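Local coordinates for protein TP_0956 (Treponema pallidum subsp. pallidum, PDB 3U64) that probably serves as the T component, a lipoprotein built of tetratricopeptide-like helical repeats, of a TRAP transporter and engages partner proteins in the uptake of small ligands, at residues R112-A117 against T160-A165; T154-G159 against G199-V204; S235-D240 against E272-N277; E261-A266 against W290-V295. All blocks are in the same frame, centred on the assembly; numbering follows the deposited sequence.

Contact 1 of 4, residues R112-A117 against T160-A165; sequences RGARYA and TGYVAA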
loop_
_atom_site.group_PDB
_atom_site.type_symbol
_atom_site.label_atom_id
_atom_site.label_comp_id
_atom_site.label_asym_id
_atom_site.label_seq_id
_atom_site.Cartn_x
_atom_site.Cartn_y
_atom_site.Cartn_z
ATOM N N ARG A 112 -4.651 -5.756 -19.877
ATOM C CA ARG A 112 -5.553 -6.460 -18.964
ATOM C C ARG A 112 -6.812 -5.618 -18.803
ATOM O O ARG A 112 -7.925 -6.143 -18.822
ATOM C CB ARG A 112 -4.890 -6.715 -17.600
ATOM C CG ARG A 112 -5.786 -7.424 -16.564
ATOM C CD ARG A 112 -5.208 -7.346 -15.147
ATOM N NE ARG A 112 -3.884 -7.965 -15.073
ATOM C CZ ARG A 112 -3.172 -8.110 -13.958
ATOM N NH1 ARG A 112 -3.643 -7.690 -12.796
ATOM N NH2 ARG A 112 -1.981 -8.679 -14.006
ATOM N N GLY A 113 -6.616 -4.307 -18.642
ATOM C CA GLY A 113 -7.713 -3.363 -18.528
ATOM C C GLY A 113 -8.586 -3.375 -19.769
ATOM O O GLY A 113 -9.814 -3.457 -19.674
ATOM N N ALA A 114 -7.966 -3.328 -20.945
ATOM C CA ALA A 114 -8.758 -3.320 -22.181
ATOM C C ALA A 114 -9.577 -4.593 -22.332
ATOM O O ALA A 114 -10.720 -4.550 -22.788
ATOM C CB ALA A 114 -7.888 -3.113 -23.393
ATOM N N ARG A 115 -8.985 -5.722 -21.942
ATOM C CA ARG A 115 -9.628 -7.020 -22.086
ATOM C C ARG A 115 -10.779 -7.207 -21.094
ATOM O O ARG A 115 -11.781 -7.862 -21.402
ATOM C CB ARG A 115 -8.604 -8.151 -21.925
ATOM C CG ARG A 115 -7.585 -8.197 -23.043
ATOM C CD ARG A 115 -6.557 -9.314 -22.874
ATOM N NE ARG A 115 -5.355 -8.998 -23.645
ATOM C CZ ARG A 115 -4.380 -9.860 -23.914
ATOM N NH1 ARG A 115 -4.464 -11.114 -23.483
ATOM N NH2 ARG A 115 -3.328 -9.468 -24.627
ATOM N N TYR A 116 -10.614 -6.663 -19.890
ATOM C CA TYR A 116 -11.700 -6.645 -18.922
ATOM C C TYR A 116 -12.893 -5.840 -19.451
ATOM O O TYR A 116 -14.032 -6.287 -19.354
ATOM C CB TYR A 116 -11.226 -6.071 -17.585
ATOM C CG TYR A 116 -10.537 -7.075 -16.695
ATOM C CD1 TYR A 116 -10.855 -8.426 -16.754
ATOM C CD2 TYR A 116 -9.582 -6.670 -15.780
ATOM C CE1 TYR A 116 -10.215 -9.352 -15.926
ATOM C CE2 TYR A 116 -8.946 -7.579 -14.951
ATOM C CZ TYR A 116 -9.262 -8.909 -15.023
ATOM O OH TYR A 116 -8.620 -9.792 -14.190
ATOM N N ALA A 117 -12.635 -4.661 -20.016
ATOM C CA ALA A 117 -13.727 -3.817 -20.522
ATOM C C ALA A 117 -14.379 -4.464 -21.735
ATOM O O ALA A 117 -15.607 -4.416 -21.915
ATOM C CB ALA A 117 -13.235 -2.397 -20.854
ATOM N N THR A 160 -9.089 2.800 -25.900
ATOM C CA THR A 160 -8.026 3.554 -25.216
ATOM C C THR A 160 -6.964 2.623 -24.643
ATOM O O THR A 160 -5.779 2.894 -24.768
ATOM C CB THR A 160 -8.590 4.418 -24.106
ATOM O OG1 THR A 160 -9.478 5.392 -24.679
ATOM C CG2 THR A 160 -7.476 5.122 -23.306
ATOM N N GLY A 161 -7.399 1.525 -24.016
ATOM C CA GLY A 161 -6.477 0.558 -23.443
ATOM C C GLY A 161 -5.511 0.024 -24.483
ATOM O O GLY A 161 -4.298 -0.042 -24.262
ATOM N N TYR A 162 -6.044 -0.339 -25.642
ATOM C CA TYR A 162 -5.210 -0.895 -26.702
ATOM C C TYR A 162 -4.256 0.147 -27.311
ATOM O O TYR A 162 -3.081 -0.142 -27.529
ATOM C CB TYR A 162 -6.061 -1.591 -27.776
ATOM C CG TYR A 162 -6.496 -3.000 -27.400
ATOM C CD1 TYR A 162 -7.818 -3.279 -27.069
ATOM C CD2 TYR A 162 -5.582 -4.046 -27.364
ATOM C CE1 TYR A 162 -8.223 -4.561 -26.716
ATOM C CE2 TYR A 162 -5.980 -5.342 -27.032
ATOM C CZ TYR A 162 -7.299 -5.593 -26.704
ATOM O OH TYR A 162 -7.703 -6.876 -26.358
ATOM N N VAL A 163 -4.759 1.353 -27.561
ATOM C CA VAL A 163 -3.921 2.446 -28.040
ATOM C C VAL A 163 -2.828 2.825 -27.033
ATOM O O VAL A 163 -1.705 3.145 -27.425
ATOM C CB VAL A 163 -4.771 3.697 -28.365
ATOM C CG1 VAL A 163 -3.910 4.925 -28.415
ATOM C CG2 VAL A 163 -5.517 3.500 -29.688
ATOM N N ALA A 164 -3.150 2.797 -25.737
ATOM C CA ALA A 164 -2.150 3.111 -24.723
ATOM C C ALA A 164 -1.097 1.989 -24.680
ATOM O O ALA A 164 0.096 2.259 -24.477
ATOM C CB ALA A 164 -2.786 3.342 -23.344
ATOM N N ALA A 165 -1.521 0.740 -24.904
ATOM C CA ALA A 165 -0.540 -0.356 -24.922
ATOM C C ALA A 165 0.376 -0.243 -26.136
ATOM O O ALA A 165 1.578 -0.490 -26.040
ATOM C CB ALA A 165 -1.223 -1.739 -24.876
#
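A114 and G161 bring two antiparallel helices unusually close: their CA atoms lie 4.7 Å apart, and the short axes approach to 8.2 Å at 161° between their N-to-C directions. Such spacing is that of a small-residue helix crossing. The A114 methyl points at the partner helix and rests 3.9 Å from G161 CA, in the place where a side chain on G161 would otherwise stand.

The second kind of interaction is CH-pi. A114 CB sits over one face of the Y162 ring, 4.0 Å from its centroid and 27° off the normal, displaced toward the CD1-CE1 side. Y162 can lie over this methyl because its CG is anti to its own carbonyl carbon (chi1 -81°), which carries the ring along the helix surface to A114.

At the hydroxyl end of the ring, the aliphatic CG of R115 touches Y162 OH at 3.6 Å, and the extended arginine runs crosswise to the tyrosine. No hydrogen bond joins the two segments, and R115 NE, buried here, has no modelled partner.

Segment 112-117 of helix 96-124 thus packs on segment 160-165 of helix 152-166, while L111 of helix 96-124 and T178 and A182 of helix 176-192 also lie against Y162.

Contact 2 of 4, residues T154-G159 against G199-V204; sequences TLYWVG and GAVWNV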
loop_
_atom_site.group_PDB
_atom_site.type_symbol
_atom_site.label_atom_id
_atom_site.label_comp_id
_atom_site.label_asym_id
_atom_site.label_seq_id
_atom_site.Cartn_x
_atom_site.Cartn_y
_atom_site.Cartn_z
ATOM N N THR A 154 -17.889 1.702 -23.198
ATOM C CA THR A 154 -17.087 0.489 -23.320
ATOM C C THR A 154 -16.124 0.601 -24.498
ATOM O O THR A 154 -14.937 0.280 -24.376
ATOM C CB THR A 154 -17.995 -0.773 -23.440
ATOM O OG1 THR A 154 -18.948 -0.759 -22.372
ATOM C CG2 THR A 154 -17.174 -2.065 -23.362
ATOM N N LEU A 155 -16.637 1.079 -25.629
ATOM C CA LEU A 155 -15.830 1.272 -26.830
ATOM C C LEU A 155 -14.635 2.163 -26.516
ATOM O O LEU A 155 -13.493 1.898 -26.927
ATOM C CB LEU A 155 -16.693 1.890 -27.949
ATOM C CG LEU A 155 -17.717 0.882 -28.463
ATOM C CD1 LEU A 155 -18.738 1.510 -29.392
ATOM C CD2 LEU A 155 -17.000 -0.253 -29.155
ATOM N N TYR A 156 -14.913 3.222 -25.767
ATOM C CA TYR A 156 -13.909 4.225 -25.452
ATOM C C TYR A 156 -12.777 3.616 -24.634
ATOM O O TYR A 156 -11.614 3.841 -24.938
ATOM C CB TYR A 156 -14.533 5.410 -24.696
ATOM C CG TYR A 156 -13.494 6.325 -24.043
ATOM C CD1 TYR A 156 -12.699 7.168 -24.810
ATOM C CD2 TYR A 156 -13.304 6.335 -22.665
ATOM C CE1 TYR A 156 -11.743 7.985 -24.233
ATOM C CE2 TYR A 156 -12.344 7.155 -22.072
ATOM C CZ TYR A 156 -11.562 7.973 -22.863
ATOM O OH TYR A 156 -10.605 8.793 -22.295
ATOM N N TRP A 157 -13.127 2.851 -23.598
ATOM C CA TRP A 157 -12.131 2.308 -22.685
ATOM C C TRP A 157 -11.304 1.183 -23.315
ATOM O O TRP A 157 -10.085 1.162 -23.180
ATOM C CB TRP A 157 -12.762 1.923 -21.332
ATOM C CG TRP A 157 -12.936 3.170 -20.483
ATOM C CD1 TRP A 157 -14.102 3.813 -20.188
ATOM C CD2 TRP A 157 -11.882 3.955 -19.895
ATOM N NE1 TRP A 157 -13.843 4.928 -19.422
ATOM C CE2 TRP A 157 -12.493 5.051 -19.247
ATOM C CE3 TRP A 157 -10.489 3.828 -19.846
ATOM C CZ2 TRP A 157 -11.753 6.010 -18.539
ATOM C CZ3 TRP A 157 -9.750 4.798 -19.153
ATOM C CH2 TRP A 157 -10.389 5.873 -18.512
ATOM N N VAL A 158 -11.967 0.292 -24.053
ATOM C CA VAL A 158 -11.283 -0.779 -24.776
ATOM C C VAL A 158 -10.312 -0.186 -25.793
ATOM O O VAL A 158 -9.125 -0.530 -25.802
ATOM C CB VAL A 158 -12.287 -1.724 -25.502
ATOM C CG1 VAL A 158 -11.548 -2.687 -26.390
ATOM C CG2 VAL A 158 -13.126 -2.486 -24.489
ATOM N N GLY A 159 -10.811 0.721 -26.631
ATOM C CA GLY A 159 -9.977 1.354 -27.637
ATOM C C GLY A 159 -8.807 2.088 -26.989
ATOM O O GLY A 159 -7.661 2.022 -27.466
ATOM N N GLY A 199 -15.869 15.254 -25.054
ATOM C CA GLY A 199 -14.987 14.990 -26.180
ATOM C C GLY A 199 -13.781 14.097 -25.894
ATOM O O GLY A 199 -12.820 14.106 -26.657
ATOM N N ALA A 200 -13.827 13.315 -24.817
ATOM C CA ALA A 200 -12.685 12.472 -24.435
ATOM C C ALA A 200 -12.178 11.529 -25.543
ATOM O O ALA A 200 -10.972 11.230 -25.622
ATOM C CB ALA A 200 -13.020 11.667 -23.192
ATOM N N VAL A 201 -13.093 11.039 -26.381
ATOM C CA VAL A 201 -12.711 10.144 -27.474
ATOM C C VAL A 201 -11.798 10.861 -28.483
ATOM O O VAL A 201 -10.808 10.299 -28.939
ATOM C CB VAL A 201 -13.929 9.565 -28.218
ATOM C CG1 VAL A 201 -13.488 8.406 -29.125
ATOM C CG2 VAL A 201 -14.987 9.112 -27.233
ATOM N N TRP A 202 -12.147 12.102 -28.820
ATOM C CA TRP A 202 -11.384 12.884 -29.776
ATOM C C TRP A 202 -9.988 13.125 -29.279
ATOM O O TRP A 202 -9.051 13.253 -30.073
ATOM C CB TRP A 202 -12.052 14.232 -30.019
ATOM C CG TRP A 202 -13.414 14.084 -30.563
ATOM C CD1 TRP A 202 -14.584 14.318 -29.912
ATOM C CD2 TRP A 202 -13.761 13.630 -31.873
ATOM N NE1 TRP A 202 -15.642 14.053 -30.739
ATOM C CE2 TRP A 202 -15.168 13.637 -31.955
ATOM C CE3 TRP A 202 -13.020 13.248 -32.996
ATOM C CZ2 TRP A 202 -15.857 13.271 -33.119
ATOM C CZ3 TRP A 202 -13.708 12.878 -34.152
ATOM C CH2 TRP A 202 -15.112 12.891 -34.198
ATOM N N ASN A 203 -9.864 13.219 -27.960
ATOM C CA ASN A 203 -8.570 13.406 -27.327
ATOM C C ASN A 203 -7.647 12.202 -27.577
ATOM O O ASN A 203 -6.508 12.358 -28.024
ATOM C CB ASN A 203 -8.747 13.690 -25.826
ATOM C CG ASN A 203 -7.431 13.985 -25.131
ATOM O OD1 ASN A 203 -7.032 13.291 -24.192
ATOM N ND2 ASN A 203 -6.734 14.997 -25.613
ATOM N N VAL A 204 -8.139 10.999 -27.301
ATOM C CA VAL A 204 -7.343 9.801 -27.553
ATOM C C VAL A 204 -7.039 9.648 -29.049
ATOM O O VAL A 204 -5.937 9.267 -29.417
ATOM C CB VAL A 204 -8.009 8.538 -26.994
ATOM C CG1 VAL A 204 -7.183 7.318 -27.330
ATOM C CG2 VAL A 204 -8.182 8.662 -25.490
HETATM O O HOH W 1 -9.098 11.144 -23.107
#
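Y156 is the one bump that segment 154-159 of helix 152-166 pushes into segment 199-204 of helix 196-211, and the hollow receiving it is framed by A200, V201 and V204. Its CG stands anti to the backbone N (chi1 166°), which sends the ring away from its own helix and toward these three residues, across the 10.6 Å separating the short axes. The ring meets its neighbours obliquely. Near its base, CD1 lies 3.9 Å from V201 CG2, the two side chains lying alongside with their ends pointing oppositely. One atom farther out, CE1 is 3.8 Å from V204 CG2 and 3.6 Å from A200 O, while the A200 methyl borders the CZ and OH end. A single knob set among residues one turn apart thus bridges two backbones whose closest CA atoms, Y156 and V201, are 6.4 Å apart.

The segments run nearly parallel, at 21°, consistent with an all-helical fold of the TPR clan, to which this family belongs. Helix 176-192 closes the floor between them, with C190 on V201 and L186 on V204.

Beyond the ring, a water fills the polar end of the hollow. Y156 OH donates to it at 2.9 Å, and the water in turn donates to A200 O and, at 3.2 Å, to N203 OD1. The hydroxyl is therefore tied to the opposite helix without a direct bond. The amide is held at its other end as well, since N203 ND2 bonds to T244 OG1 of helix 240-250.

Contact 3 of 4, residues S235-D240 against E272-N277; sequences SAHDPD and ESVPHN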
loop_
_atom_site.group_PDB
_atom_site.type_symbol
_atom_site.label_atom_id
_atom_site.label_comp_id
_atom_site.label_asym_id
_atom_site.label_seq_id
_atom_site.Cartn_x
_atom_site.Cartn_y
_atom_site.Cartn_z
ATOM N N SER A 235 -13.864 21.140 -21.608
ATOM C CA SER A 235 -14.006 22.162 -20.579
ATOM C C SER A 235 -12.801 23.106 -20.482
ATOM O O SER A 235 -11.642 22.696 -20.636
ATOM C CB SER A 235 -14.219 21.488 -19.218
ATOM O OG SER A 235 -14.365 22.447 -18.186
ATOM N N ALA A 236 -13.095 24.369 -20.197
ATOM C CA ALA A 236 -12.088 25.364 -19.857
ATOM C C ALA A 236 -11.275 24.957 -18.618
ATOM O O ALA A 236 -10.160 25.445 -18.418
ATOM C CB ALA A 236 -12.759 26.724 -19.612
ATOM N N HIS A 237 -11.852 24.096 -17.777
ATOM C CA HIS A 237 -11.192 23.620 -16.557
ATOM C C HIS A 237 -10.354 22.382 -16.840
ATOM O O HIS A 237 -9.789 21.778 -15.923
ATOM C CB HIS A 237 -12.226 23.267 -15.485
ATOM C CG HIS A 237 -12.914 24.455 -14.892
ATOM N ND1 HIS A 237 -14.238 24.751 -15.144
ATOM C CD2 HIS A 237 -12.459 25.425 -14.063
ATOM C CE1 HIS A 237 -14.571 25.850 -14.487
ATOM N NE2 HIS A 237 -13.511 26.279 -13.827
ATOM N N ASP A 238 -10.303 21.984 -18.109
ATOM C CA ASP A 238 -9.572 20.790 -18.489
ATOM C C ASP A 238 -8.166 21.132 -19.002
ATOM O O ASP A 238 -8.025 21.865 -19.978
ATOM C CB ASP A 238 -10.336 20.021 -19.563
ATOM C CG ASP A 238 -9.512 18.882 -20.142
ATOM O OD1 ASP A 238 -8.763 18.245 -19.361
ATOM O OD2 ASP A 238 -9.594 18.637 -21.371
ATOM N N PRO A 239 -7.125 20.601 -18.344
ATOM C CA PRO A 239 -5.739 20.862 -18.764
ATOM C C PRO A 239 -5.310 19.953 -19.903
ATOM O O PRO A 239 -4.395 20.284 -20.651
ATOM C CB PRO A 239 -4.913 20.534 -17.512
ATOM C CG PRO A 239 -5.887 20.229 -16.431
ATOM C CD PRO A 239 -7.183 19.871 -17.072
ATOM N N ASP A 240 -5.991 18.821 -20.037
ATOM C CA ASP A 240 -5.579 17.774 -20.972
ATOM C C ASP A 240 -5.642 18.172 -22.420
ATOM O O ASP A 240 -4.782 17.777 -23.198
ATOM C CB ASP A 240 -6.399 16.504 -20.762
ATOM C CG ASP A 240 -5.934 15.732 -19.560
ATOM O OD1 ASP A 240 -4.721 15.429 -19.493
ATOM O OD2 ASP A 240 -6.759 15.466 -18.668
ATOM N N GLU A 272 -8.416 23.819 -7.217
ATOM C CA GLU A 272 -9.419 24.068 -6.190
ATOM C C GLU A 272 -10.756 24.564 -6.765
ATOM O O GLU A 272 -11.778 24.511 -6.083
ATOM C CB GLU A 272 -8.881 25.057 -5.143
ATOM C CG GLU A 272 -7.653 24.558 -4.398
ATOM C CD GLU A 272 -7.835 23.146 -3.855
ATOM O OE1 GLU A 272 -8.979 22.785 -3.501
ATOM O OE2 GLU A 272 -6.840 22.388 -3.793
ATOM N N SER A 273 -10.743 25.040 -8.011
ATOM C CA SER A 273 -11.930 25.634 -8.643
ATOM C C SER A 273 -12.691 24.669 -9.547
ATOM O O SER A 273 -13.817 24.951 -9.946
ATOM C CB SER A 273 -11.537 26.856 -9.474
ATOM O OG SER A 273 -11.190 27.950 -8.647
ATOM N N VAL A 274 -12.072 23.547 -9.891
ATOM C CA VAL A 274 -12.695 22.619 -10.824
ATOM C C VAL A 274 -13.906 21.926 -10.209
ATOM O O VAL A 274 -13.914 21.584 -9.024
ATOM C CB VAL A 274 -11.700 21.574 -11.349
ATOM C CG1 VAL A 274 -10.516 22.252 -12.002
ATOM C CG2 VAL A 274 -11.246 20.651 -10.220
ATOM N N PRO A 275 -14.940 21.709 -11.023
ATOM C CA PRO A 275 -16.188 21.102 -10.541
ATOM C C PRO A 275 -15.995 19.643 -10.134
ATOM O O PRO A 275 -16.710 19.134 -9.283
ATOM C CB PRO A 275 -17.119 21.186 -11.754
ATOM C CG PRO A 275 -16.411 22.043 -12.770
ATOM C CD PRO A 275 -14.963 21.980 -12.469
ATOM N N HIS A 276 -15.035 18.969 -10.753
ATOM C CA HIS A 276 -14.743 17.594 -10.382
ATOM C C HIS A 276 -13.422 17.142 -10.994
ATOM O O HIS A 276 -12.783 17.900 -11.729
ATOM C CB HIS A 276 -15.895 16.659 -10.776
ATOM C CG HIS A 276 -16.046 16.476 -12.252
ATOM N ND1 HIS A 276 -15.799 17.485 -13.158
ATOM C CD2 HIS A 276 -16.405 15.394 -12.984
ATOM C CE1 HIS A 276 -15.999 17.034 -14.385
ATOM N NE2 HIS A 276 -16.370 15.769 -14.306
ATOM N N ASN A 277 -13.018 15.914 -10.669
ATOM C CA ASN A 277 -11.735 15.349 -11.101
ATOM C C ASN A 277 -10.503 16.167 -10.730
ATOM O O ASN A 277 -9.494 16.168 -11.441
ATOM C CB ASN A 277 -11.756 14.997 -12.594
ATOM C CG ASN A 277 -12.595 13.750 -12.880
ATOM O OD1 ASN A 277 -12.842 12.942 -11.984
ATOM N ND2 ASN A 277 -13.035 13.595 -14.124
#
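H237 lays its imidazole against P275 where two interhelical loops of the tetratricopeptide-like helical array meet, one leading into helix 240-250 and the other into helix 278-293. A type I beta turn from S235 to D238 presents the histidine, closed by the bond from D238 N to S235 O. Within it, S235 OG accepts from H237 N at 3.0 Å, an ST turn that fixes the backbone from which the ring projects.

The closer-packed part is apolar. P275, though exposed to solvent, uses its CD for the close contact: this atom stands over one face of the H237 ring as a CH-pi contact, 4.2 Å from the centroid and 23° off the normal, shifted toward ND1. Below the ring, H237 CB meets V274 CG1 at 4.0 Å. With CG anti to its carbonyl carbon (chi1 -71°), the histidine swings its ring past the valine toward the proline. V274 is also anchored inward, against I269 and V281, and P239 leans on the same two residues, so both loops share an inner apolar footing.

The outer side, at S273, is looser. H237 NE2 comes no nearer than 4.1 Å to S273 O, too long for a hydrogen bond, and no hydrogen bond crosses between the loops. S273 is exposed, and the contact buries just 147 Å² in all.

Behind the histidine, D238 prepares the next helix: its carboxylate accepts from D240 N, with OD1 approached from above the carboxylate plane, 61° out of it, at 2.9 Å.

Contact 4 of 4, residues E261-A266 against W290-V295; sequences EALDRA and WLKAHV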
loop_
_atom_site.group_PDB
_atom_site.type_symbol
_atom_site.label_atom_id
_atom_site.label_comp_id
_atom_site.label_asym_id
_atom_site.label_seq_id
_atom_site.Cartn_x
_atom_site.Cartn_y
_atom_site.Cartn_z
ATOM N N GLU A 261 2.526 28.544 -24.851
ATOM C CA GLU A 261 1.193 29.076 -24.563
ATOM C C GLU A 261 0.240 27.991 -24.070
ATOM O O GLU A 261 -0.470 28.177 -23.087
ATOM C CB GLU A 261 0.582 29.720 -25.806
ATOM C CG GLU A 261 1.226 31.029 -26.238
ATOM C CD GLU A 261 0.558 31.640 -27.476
ATOM O OE1 GLU A 261 -0.405 31.043 -28.013
ATOM O OE2 GLU A 261 1.001 32.727 -27.904
ATOM N N ALA A 262 0.202 26.867 -24.776
ATOM C CA ALA A 262 -0.762 25.824 -24.458
ATOM C C ALA A 262 -0.542 25.321 -23.037
ATOM O O ALA A 262 -1.499 25.171 -22.259
ATOM C CB ALA A 262 -0.676 24.684 -25.464
ATOM N N LEU A 263 0.720 25.081 -22.694
ATOM C CA LEU A 263 1.061 24.597 -21.352
ATOM C C LEU A 263 0.841 25.664 -20.284
ATOM O O LEU A 263 0.512 25.350 -19.135
ATOM C CB LEU A 263 2.498 24.087 -21.299
ATOM C CG LEU A 263 2.799 22.915 -22.239
ATOM C CD1 LEU A 263 4.273 22.498 -22.153
ATOM C CD2 LEU A 263 1.883 21.740 -21.932
ATOM N N ASP A 264 1.020 26.925 -20.656
ATOM C CA ASP A 264 0.703 28.003 -19.722
ATOM C C ASP A 264 -0.795 28.004 -19.438
ATOM O O ASP A 264 -1.227 28.242 -18.312
ATOM C CB ASP A 264 1.141 29.357 -20.268
ATOM C CG ASP A 264 2.628 29.608 -20.079
ATOM O OD1 ASP A 264 3.263 28.882 -19.287
ATOM O OD2 ASP A 264 3.159 30.538 -20.723
ATOM N N ARG A 265 -1.588 27.730 -20.463
ATOM C CA ARG A 265 -3.021 27.584 -20.265
ATOM C C ARG A 265 -3.365 26.377 -19.377
ATOM O O ARG A 265 -4.183 26.504 -18.478
ATOM C CB ARG A 265 -3.756 27.556 -21.603
ATOM C CG ARG A 265 -3.776 28.925 -22.263
ATOM C CD ARG A 265 -4.676 28.968 -23.473
ATOM N NE ARG A 265 -4.056 28.323 -24.623
ATOM C CZ ARG A 265 -3.713 28.950 -25.745
ATOM N NH1 ARG A 265 -3.941 30.254 -25.883
ATOM N NH2 ARG A 265 -3.149 28.265 -26.734
ATOM N N ALA A 266 -2.719 25.232 -19.604
ATOM C CA ALA A 266 -2.917 24.059 -18.734
ATOM C C ALA A 266 -2.605 24.392 -17.283
ATOM O O ALA A 266 -3.316 23.968 -16.385
ATOM C CB ALA A 266 -2.058 22.873 -19.191
ATOM N N TRP A 290 6.384 19.144 -16.222
ATOM C CA TRP A 290 7.517 18.361 -16.716
ATOM C C TRP A 290 7.849 18.694 -18.178
ATOM O O TRP A 290 9.005 18.876 -18.535
ATOM C CB TRP A 290 7.211 16.881 -16.579
ATOM C CG TRP A 290 8.294 15.981 -17.042
ATOM C CD1 TRP A 290 9.367 15.553 -16.318
ATOM C CD2 TRP A 290 8.397 15.353 -18.325
ATOM N NE1 TRP A 290 10.142 14.707 -17.076
ATOM C CE2 TRP A 290 9.570 14.570 -18.314
ATOM C CE3 TRP A 290 7.616 15.381 -19.485
ATOM C CZ2 TRP A 290 9.984 13.822 -19.422
ATOM C CZ3 TRP A 290 8.032 14.642 -20.590
ATOM C CH2 TRP A 290 9.202 13.870 -20.549
ATOM N N LEU A 291 6.822 18.764 -19.016
ATOM C CA LEU A 291 7.004 19.142 -20.410
ATOM C C LEU A 291 7.723 20.481 -20.526
ATOM O O LEU A 291 8.698 20.598 -21.270
ATOM C CB LEU A 291 5.662 19.183 -21.142
ATOM C CG LEU A 291 5.041 17.827 -21.488
ATOM C CD1 LEU A 291 3.601 17.992 -21.953
ATOM C CD2 LEU A 291 5.876 17.106 -22.550
ATOM N N LYS A 292 7.254 21.486 -19.785
ATOM C CA LYS A 292 7.916 22.791 -19.794
ATOM C C LYS A 292 9.391 22.684 -19.386
ATOM O O LYS A 292 10.263 23.244 -20.053
ATOM C CB LYS A 292 7.187 23.819 -18.923
ATOM C CG LYS A 292 5.887 24.318 -19.520
ATOM C CD LYS A 292 5.364 25.516 -18.782
ATOM C CE LYS A 292 6.008 26.799 -19.284
ATOM N NZ LYS A 292 5.498 27.222 -20.628
ATOM N N ALA A 293 9.671 21.957 -18.307
ATOM C CA ALA A 293 11.060 21.792 -17.852
ATOM C C ALA A 293 11.931 21.132 -18.926
ATOM O O ALA A 293 13.114 21.438 -19.052
ATOM C CB ALA A 293 11.121 20.995 -16.547
ATOM N N HIS A 294 11.326 20.241 -19.705
ATOM C CA HIS A 294 12.052 19.507 -20.732
ATOM C C HIS A 294 11.868 20.048 -22.147
ATOM O O HIS A 294 12.051 19.318 -23.122
ATOM C CB HIS A 294 11.651 18.040 -20.699
ATOM C CG HIS A 294 12.253 17.289 -19.559
ATOM N ND1 HIS A 294 13.208 16.312 -19.735
ATOM C CD2 HIS A 294 12.054 17.385 -18.226
ATOM C CE1 HIS A 294 13.564 15.830 -18.560
ATOM N NE2 HIS A 294 12.879 16.464 -17.626
ATOM N N VAL A 295 11.521 21.322 -22.267
ATOM C CA VAL A 295 11.214 21.871 -23.587
ATOM C C VAL A 295 12.386 21.694 -24.564
ATOM O O VAL A 295 12.185 21.383 -25.739
ATOM C CB VAL A 295 10.798 23.348 -23.490
ATOM C CG1 VAL A 295 11.866 24.158 -22.741
ATOM C CG2 VAL A 295 10.495 23.925 -24.892
#
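Bends at chi3 (84°) and chi4 (74°) fold the end of K292 round to D264, whose own CG lies anti to its carbonyl carbon and turns the carboxylate toward the lysine. The resulting salt bridge, K292 NZ to D264 OD1 at 3.1 Å, is also a hydrogen bond. NZ meets OD1 from above the carboxylate plane, 54° out of it, with the lysine lying nearly perpendicular to the aspartate side chain. The ammonium has a second acidic partner in D260, one turn earlier on the same helix as D264, so its charge is probably shared between two carboxylates.

Beneath the ion pair the lysine's aliphatic part packs on L263. L263 CD1 touches K292 CG at 3.6 Å, the two chains overlapping head to tail, and the same methyl reaches L291 CB at 3.7 Å. This pairs helix 256-268 with the C-terminal end of helix 278-293, neighbouring helices of the tetratricopeptide-like array.

L263 also touches A246 of helix 240-250 and A288 of helix 278-293; L291, on the latter helix, packs against F259 and against F298 of the closing helix 295-298. D264, by contrast, is exposed, placing the charged pair at the solvent margin.

Overall arrangement
The centres of contacts 1 and 2 lie about 9 and 7 Å from the centre of the chain, and both use helix 152-166: one stretch of it meets helix 96-124, another helix 196-211. They touch, through V158 on A114 and A117 for example. Contact 1 is buried, contact 2 partly so; contacts 1, 2 and 3 have no direct hydrogen bond across, but contact 2 is bridged by a water. The centres of contacts 3 and 4 sit farther out, about 18 and 20 Å from the chain centre. Contact 3 joins loops at the surface, whereas contact 4 combines leucine packing, partly buried, with the only direct salt bridge between paired segments. Those two interleave along the chain and meet at P239 O and A266 CB.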